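Local coordinates for peptidoglycan glycosyltransferase (Burkholderia ambifaria, PDB 5UY7), which is a penicillin-binding protein whose modelled part includes a mixed alpha/beta transpeptidase-type domain of the beta-lactamase clan, with a five-stranded antiparallel sheet, at residues E340-N343 with M344-I348; R365-W369 with K370-R374. One frame throughout, in Å; residues are numbered along the deposited sequence.

Interaction 1 is built on the last two turns of helix 338-347, and interaction 2 on the loop that leads from there to helix 374-381. The first is partly buried: M341, M344 and Y345 face the protein interior, and regular backbone bonds four residues apart set the spacing of the side chains. The second lies at the surface, where a short 3-10 turn and an indole N-H fold an irregular segment, K370 is exposed, and R367 and R374 make salt bridges with E376 and D302. The two meet directly. W342 of interaction 1 packs on L366 and W369, with its ring inclined at about 60° to that of W369, while Y345 rests against W372, the buried residue of interaction 2.

Interaction 1: residues E340-N343 with M344-I348; sequences EMWN and MYTSI
W342 and T346 belong to one helix, in which the carbonyls of E340, M341, W342 and N343 each accept the backbone N-H four residues on; the bond from Y345 N to M341 O is 2.9 Å long and nearly straight at 167°. On the partly exposed side, T346 sets OG1 over one face of the W342 indole, 3.4 Å from CH2 and displaced toward the rim. With CG anti to the backbone N (chi1 -176°), the W342 ring is carried alongside the next turn, and a compact beta-branched threonine fits beneath it: T346 CB lies 4.3 Å from the centroid of the six-membered ring in a CH-pi contact. W369 meets the same indole. Inward, M341 and Y345 run side by side, and the flexible methionine brings CE to 3.4 Å from Y345 OH. M341 O also lies over the phenol face, 3.3 Å from CD2 of Y345, so the start of the aromatic side chain is tucked against its own helix. M344 and M341 extend onto helix 273-282, where their unbranched side chains can adapt to L279. Near the end of the helix, S347 OG donates to M344 O (2.8 Å), which also accepts the backbone N-H of I348, a serine hydroxyl adding to the last turn. The arrangement is that of an amphipathic alpha-helix, with i to i+4 side-chain pairs on both its inner and outer sides.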
loop_
_atom_site.group_PDB
_atom_site.type_symbol
_atom_site.label_atom_id
_atom_site.label_comp_id
_atom_site.label_asym_id
_atom_site.label_seq_id
_atom_site.Cartn_x
_atom_site.Cartn_y
_atom_site.Cartn_z
ATOM N N GLU A 340 -20.091 -2.222 -4.534
ATOM C CA GLU A 340 -18.996 -1.886 -5.443
ATOM C C GLU A 340 -17.658 -1.916 -4.721
ATOM O O GLU A 340 -16.677 -2.480 -5.223
ATOM C CB GLU A 340 -19.229 -0.506 -6.067
ATOM C CG GLU A 340 -20.344 -0.494 -7.087
ATOM C CD GLU A 340 -20.748 0.901 -7.518
ATOM O OE1 GLU A 340 -20.563 1.861 -6.741
ATOM O OE2 GLU A 340 -21.268 1.032 -8.645
ATOM N N MET A 341 -17.597 -1.316 -3.533
ATOM C CA MET A 341 -16.338 -1.284 -2.801
ATOM C C MET A 341 -15.958 -2.675 -2.302
ATOM O O MET A 341 -14.784 -3.058 -2.356
ATOM C CB MET A 341 -16.432 -0.289 -1.643
ATOM C CG MET A 341 -16.665 1.152 -2.109
ATOM S SD MET A 341 -16.496 2.355 -0.769
ATOM C CE MET A 341 -14.739 2.253 -0.435
ATOM N N TRP A 342 -16.940 -3.448 -1.831
ATOM C CA TRP A 342 -16.658 -4.811 -1.384
ATOM C C TRP A 342 -16.118 -5.664 -2.521
ATOM O O TRP A 342 -15.171 -6.439 -2.333
ATOM C CB TRP A 342 -17.924 -5.449 -0.797
ATOM C CG TRP A 342 -17.708 -6.824 -0.221
ATOM C CD1 TRP A 342 -17.490 -7.136 1.092
ATOM C CD2 TRP A 342 -17.704 -8.075 -0.935
ATOM N NE1 TRP A 342 -17.336 -8.494 1.238
ATOM C CE2 TRP A 342 -17.463 -9.093 0.012
ATOM C CE3 TRP A 342 -17.862 -8.428 -2.284
ATOM C CZ2 TRP A 342 -17.392 -10.444 -0.340
ATOM C CZ3 TRP A 342 -17.790 -9.776 -2.633
ATOM C CH2 TRP A 342 -17.554 -10.764 -1.663
ATOM N N ASN A 343 -16.708 -5.555 -3.710
ATOM C CA ASN A 343 -16.175 -6.327 -4.825
ATOM C C ASN A 343 -14.751 -5.910 -5.160
ATOM O O ASN A 343 -13.929 -6.755 -5.533
ATOM C CB ASN A 343 -17.081 -6.207 -6.046
ATOM C CG ASN A 343 -18.151 -7.281 -6.055
ATOM O OD1 ASN A 343 -17.861 -8.470 -6.256
ATOM N ND2 ASN A 343 -19.383 -6.881 -5.796
ATOM N N MET A 344 -14.435 -4.618 -5.034
ATOM C CA MET A 344 -13.063 -4.180 -5.266
ATOM C C MET A 344 -12.131 -4.765 -4.216
ATOM O O MET A 344 -11.059 -5.277 -4.549
ATOM C CB MET A 344 -12.976 -2.648 -5.281
ATOM C CG MET A 344 -11.577 -2.107 -5.556
ATOM S SD MET A 344 -10.564 -1.927 -4.055
ATOM C CE MET A 344 -11.448 -0.600 -3.227
ATOM N N TYR A 345 -12.524 -4.696 -2.935
ATOM C CA TYR A 345 -11.687 -5.270 -1.881
ATOM C C TYR A 345 -11.452 -6.752 -2.117
ATOM O O TYR A 345 -10.360 -7.276 -1.853
ATOM C CB TYR A 345 -12.334 -5.089 -0.510
ATOM C CG TYR A 345 -12.416 -3.670 -0.028
ATOM C CD1 TYR A 345 -11.406 -2.751 -0.294
ATOM C CD2 TYR A 345 -13.510 -3.257 0.712
ATOM C CE1 TYR A 345 -11.502 -1.445 0.163
ATOM C CE2 TYR A 345 -13.607 -1.979 1.169
ATOM C CZ TYR A 345 -12.615 -1.073 0.897
ATOM O OH TYR A 345 -12.761 0.210 1.367
ATOM N N THR A 346 -12.483 -7.452 -2.580
ATOM C CA THR A 346 -12.338 -8.877 -2.835
ATOM C C THR A 346 -11.451 -9.129 -4.045
ATOM O O THR A 346 -10.685 -10.103 -4.069
ATOM C CB THR A 346 -13.718 -9.497 -3.017
ATOM O OG1 THR A 346 -14.424 -9.402 -1.776
ATOM C CG2 THR A 346 -13.615 -10.963 -3.413
ATOM N N SER A 347 -11.525 -8.254 -5.052
ATOM C CA SER A 347 -10.706 -8.459 -6.241
ATOM C C SER A 347 -9.220 -8.290 -5.937
ATOM O O SER A 347 -8.396 -8.967 -6.563
ATOM C CB SER A 347 -11.147 -7.525 -7.374
ATOM O OG SER A 347 -10.724 -6.195 -7.148
ATOM N N ILE A 348 -8.857 -7.448 -4.962
ATOM C CA ILE A 348 -7.448 -7.295 -4.597
ATOM C C ILE A 348 -7.083 -8.287 -3.495
ATOM O O ILE A 348 -6.016 -8.183 -2.876
ATOM C CB ILE A 348 -7.101 -5.850 -4.183
ATOM C CG1 ILE A 348 -7.985 -5.359 -3.034
ATOM C CG2 ILE A 348 -7.203 -4.911 -5.383
ATOM C CD1 ILE A 348 -7.496 -4.064 -2.370
#

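Interaction 2: residues R365-W369 with K370-R374; sequences RLRPW and KSWRR. With SO4 (sulfate ion), chain E.
W369 and K370 lie side by side in a 3-10 turn, and W372 tucks in beneath the turn, so that the surface loop packs on itself ahead of helix 374-381. Two backbone bonds three residues apart define the turn: S371 N donates to P368 O, and W372 N to W369 O. Proline suits the entry because its ring restricts the backbone there.

The W369 side chain takes the position between its backbone N and carbonyl carbon (chi1 64°), which lays the indole back over the start of K370. The lysine's long aliphatic chain then runs across one face: K370 CG stands 3.7 Å from the centroid of the W369 six-membered ring and only 9° off its normal, a CH-pi contact, while K370 NZ reaches 3.6 Å from W369 CH2. A lysine fits this exposed place, where its methylenes can cover an aromatic ring and its ammonium group can stay near the surface.

W372 is the buried member. W369 CA sits over the W372 five-membered ring in a second CH-pi contact, 3.6 Å from the centroid, and W369 CB lies 4.2 Å from W372 CE2. The W372 ring packs against Y345 and M380, joining the loop to helices 338-347 and 374-381. R367, whose NH2 forms a salt bridge with E376, adds a weak bond from NH1 to S371 O.

Beyond the turn, R373 is the N-cap of the following helix, and a sulfate ion, probably from the crystallisation liquor, lies beside R374 N; that contact is too short for its length to be trusted. The polar group of the buried indole is satisfied within the loop: W372 NE1 donates to R367 O at a distance of 2.8 Å, with an N-H...O angle of 160° and the acceptor close to the ring plane.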
loop_
_atom_site.group_PDB
_atom_site.type_symbol
_atom_site.label_atom_id
_atom_site.label_comp_id
_atom_site.label_asym_id
_atom_site.label_seq_id
_atom_site.Cartn_x
_atom_site.Cartn_y
_atom_site.Cartn_z
ATOM N N ARG A 365 -10.056 -9.622 7.931
ATOM C CA ARG A 365 -11.465 -9.433 8.245
ATOM C C ARG A 365 -12.057 -8.424 7.274
ATOM O O ARG A 365 -11.581 -7.287 7.187
ATOM C CB ARG A 365 -11.648 -8.965 9.690
ATOM N N LEU A 366 -13.070 -8.853 6.529
ATOM C CA LEU A 366 -13.827 -7.986 5.630
ATOM C C LEU A 366 -15.300 -8.244 5.906
ATOM O O LEU A 366 -15.793 -9.355 5.681
ATOM C CB LEU A 366 -13.485 -8.260 4.167
ATOM C CG LEU A 366 -14.239 -7.408 3.146
ATOM C CD1 LEU A 366 -13.899 -5.934 3.330
ATOM C CD2 LEU A 366 -13.930 -7.865 1.724
ATOM N N ARG A 367 -15.993 -7.238 6.385
ATOM C CA ARG A 367 -17.384 -7.443 6.741
ATOM C C ARG A 367 -18.270 -7.487 5.493
ATOM O O ARG A 367 -17.989 -6.812 4.498
ATOM C CB ARG A 367 -17.841 -6.350 7.697
ATOM C CG ARG A 367 -17.224 -6.542 9.083
ATOM C CD ARG A 367 -17.505 -5.404 10.045
ATOM N NE ARG A 367 -18.932 -5.194 10.248
ATOM C CZ ARG A 367 -19.595 -4.142 9.784
ATOM N NH1 ARG A 367 -20.897 -4.020 10.008
ATOM N NH2 ARG A 367 -18.948 -3.207 9.102
ATOM N N PRO A 368 -19.323 -8.305 5.517
ATOM C CA PRO A 368 -20.192 -8.429 4.340
ATOM C C PRO A 368 -20.865 -7.108 4.007
ATOM O O PRO A 368 -21.355 -6.399 4.892
ATOM C CB PRO A 368 -21.215 -9.490 4.762
ATOM C CG PRO A 368 -20.591 -10.204 5.915
ATOM C CD PRO A 368 -19.744 -9.192 6.614
ATOM N N TRP A 369 -20.918 -6.797 2.706
ATOM C CA TRP A 369 -21.319 -5.456 2.288
ATOM C C TRP A 369 -22.774 -5.155 2.613
ATOM O O TRP A 369 -23.123 -3.990 2.822
ATOM C CB TRP A 369 -21.053 -5.246 0.794
ATOM C CG TRP A 369 -21.831 -6.127 -0.159
ATOM C CD1 TRP A 369 -21.400 -7.285 -0.737
ATOM C CD2 TRP A 369 -23.153 -5.893 -0.671
ATOM N NE1 TRP A 369 -22.373 -7.798 -1.561
ATOM C CE2 TRP A 369 -23.459 -6.962 -1.538
ATOM C CE3 TRP A 369 -24.105 -4.891 -0.474
ATOM C CZ2 TRP A 369 -24.677 -7.055 -2.207
ATOM C CZ3 TRP A 369 -25.317 -4.987 -1.137
ATOM C CH2 TRP A 369 -25.590 -6.058 -1.995
ATOM N N LYS A 370 -23.640 -6.172 2.673
ATOM C CA LYS A 370 -25.023 -5.904 3.045
ATOM C C LYS A 370 -25.137 -5.369 4.466
ATOM O O LYS A 370 -26.174 -4.797 4.821
ATOM C CB LYS A 370 -25.875 -7.162 2.898
ATOM C CG LYS A 370 -26.269 -7.497 1.471
ATOM C CD LYS A 370 -27.331 -8.586 1.468
ATOM C CE LYS A 370 -27.366 -9.343 0.154
ATOM N NZ LYS A 370 -27.950 -8.542 -0.952
ATOM N N SER A 371 -24.096 -5.533 5.282
ATOM C CA SER A 371 -24.120 -5.128 6.681
ATOM C C SER A 371 -23.453 -3.781 6.944
ATOM O O SER A 371 -23.473 -3.319 8.088
ATOM C CB SER A 371 -23.447 -6.199 7.545
ATOM O OG SER A 371 -22.057 -6.263 7.272
ATOM N N TRP A 372 -22.860 -3.144 5.932
ATOM C CA TRP A 372 -22.124 -1.905 6.162
ATOM C C TRP A 372 -23.065 -0.768 6.533
ATOM O O TRP A 372 -24.028 -0.487 5.814
ATOM C CB TRP A 372 -21.334 -1.492 4.919
ATOM C CG TRP A 372 -20.220 -2.389 4.515
ATOM C CD1 TRP A 372 -19.902 -3.604 5.040
ATOM C CD2 TRP A 372 -19.268 -2.136 3.476
ATOM N NE1 TRP A 372 -18.804 -4.126 4.389
ATOM C CE2 TRP A 372 -18.404 -3.242 3.420
ATOM C CE3 TRP A 372 -19.069 -1.078 2.582
ATOM C CZ2 TRP A 372 -17.351 -3.319 2.510
ATOM C CZ3 TRP A 372 -18.036 -1.158 1.677
ATOM C CH2 TRP A 372 -17.183 -2.270 1.649
ATOM N N ARG A 373 -22.779 -0.103 7.646
ATOM C CA ARG A 373 -23.357 1.209 7.877
ATOM C C ARG A 373 -22.607 2.235 7.035
ATOM O O ARG A 373 -21.464 2.017 6.635
ATOM C CB ARG A 373 -23.292 1.582 9.358
ATOM N N ARG A 374 -23.268 3.361 6.747
ATOM C CA ARG A 374 -22.630 4.382 5.921
ATOM C C ARG A 374 -21.327 4.868 6.551
ATOM O O ARG A 374 -20.320 5.070 5.852
ATOM C CB ARG A 374 -23.598 5.545 5.685
ATOM C CG ARG A 374 -23.185 6.419 4.521
ATOM C CD ARG A 374 -24.326 7.290 4.022
ATOM N NE ARG A 374 -24.767 8.253 5.027
ATOM C CZ ARG A 374 -25.285 9.441 4.737
ATOM N NH1 ARG A 374 -25.416 9.814 3.470
ATOM N NH2 ARG A 374 -25.664 10.260 5.710
HETATM S S SO4 E . -26.644 3.532 7.844
HETATM O O1 SO4 E . -26.848 2.877 6.553
HETATM O O2 SO4 E . -25.229 3.840 8.021
HETATM O O3 SO4 E . -27.408 4.777 7.884
HETATM O O4 SO4 E . -27.091 2.647 8.917
#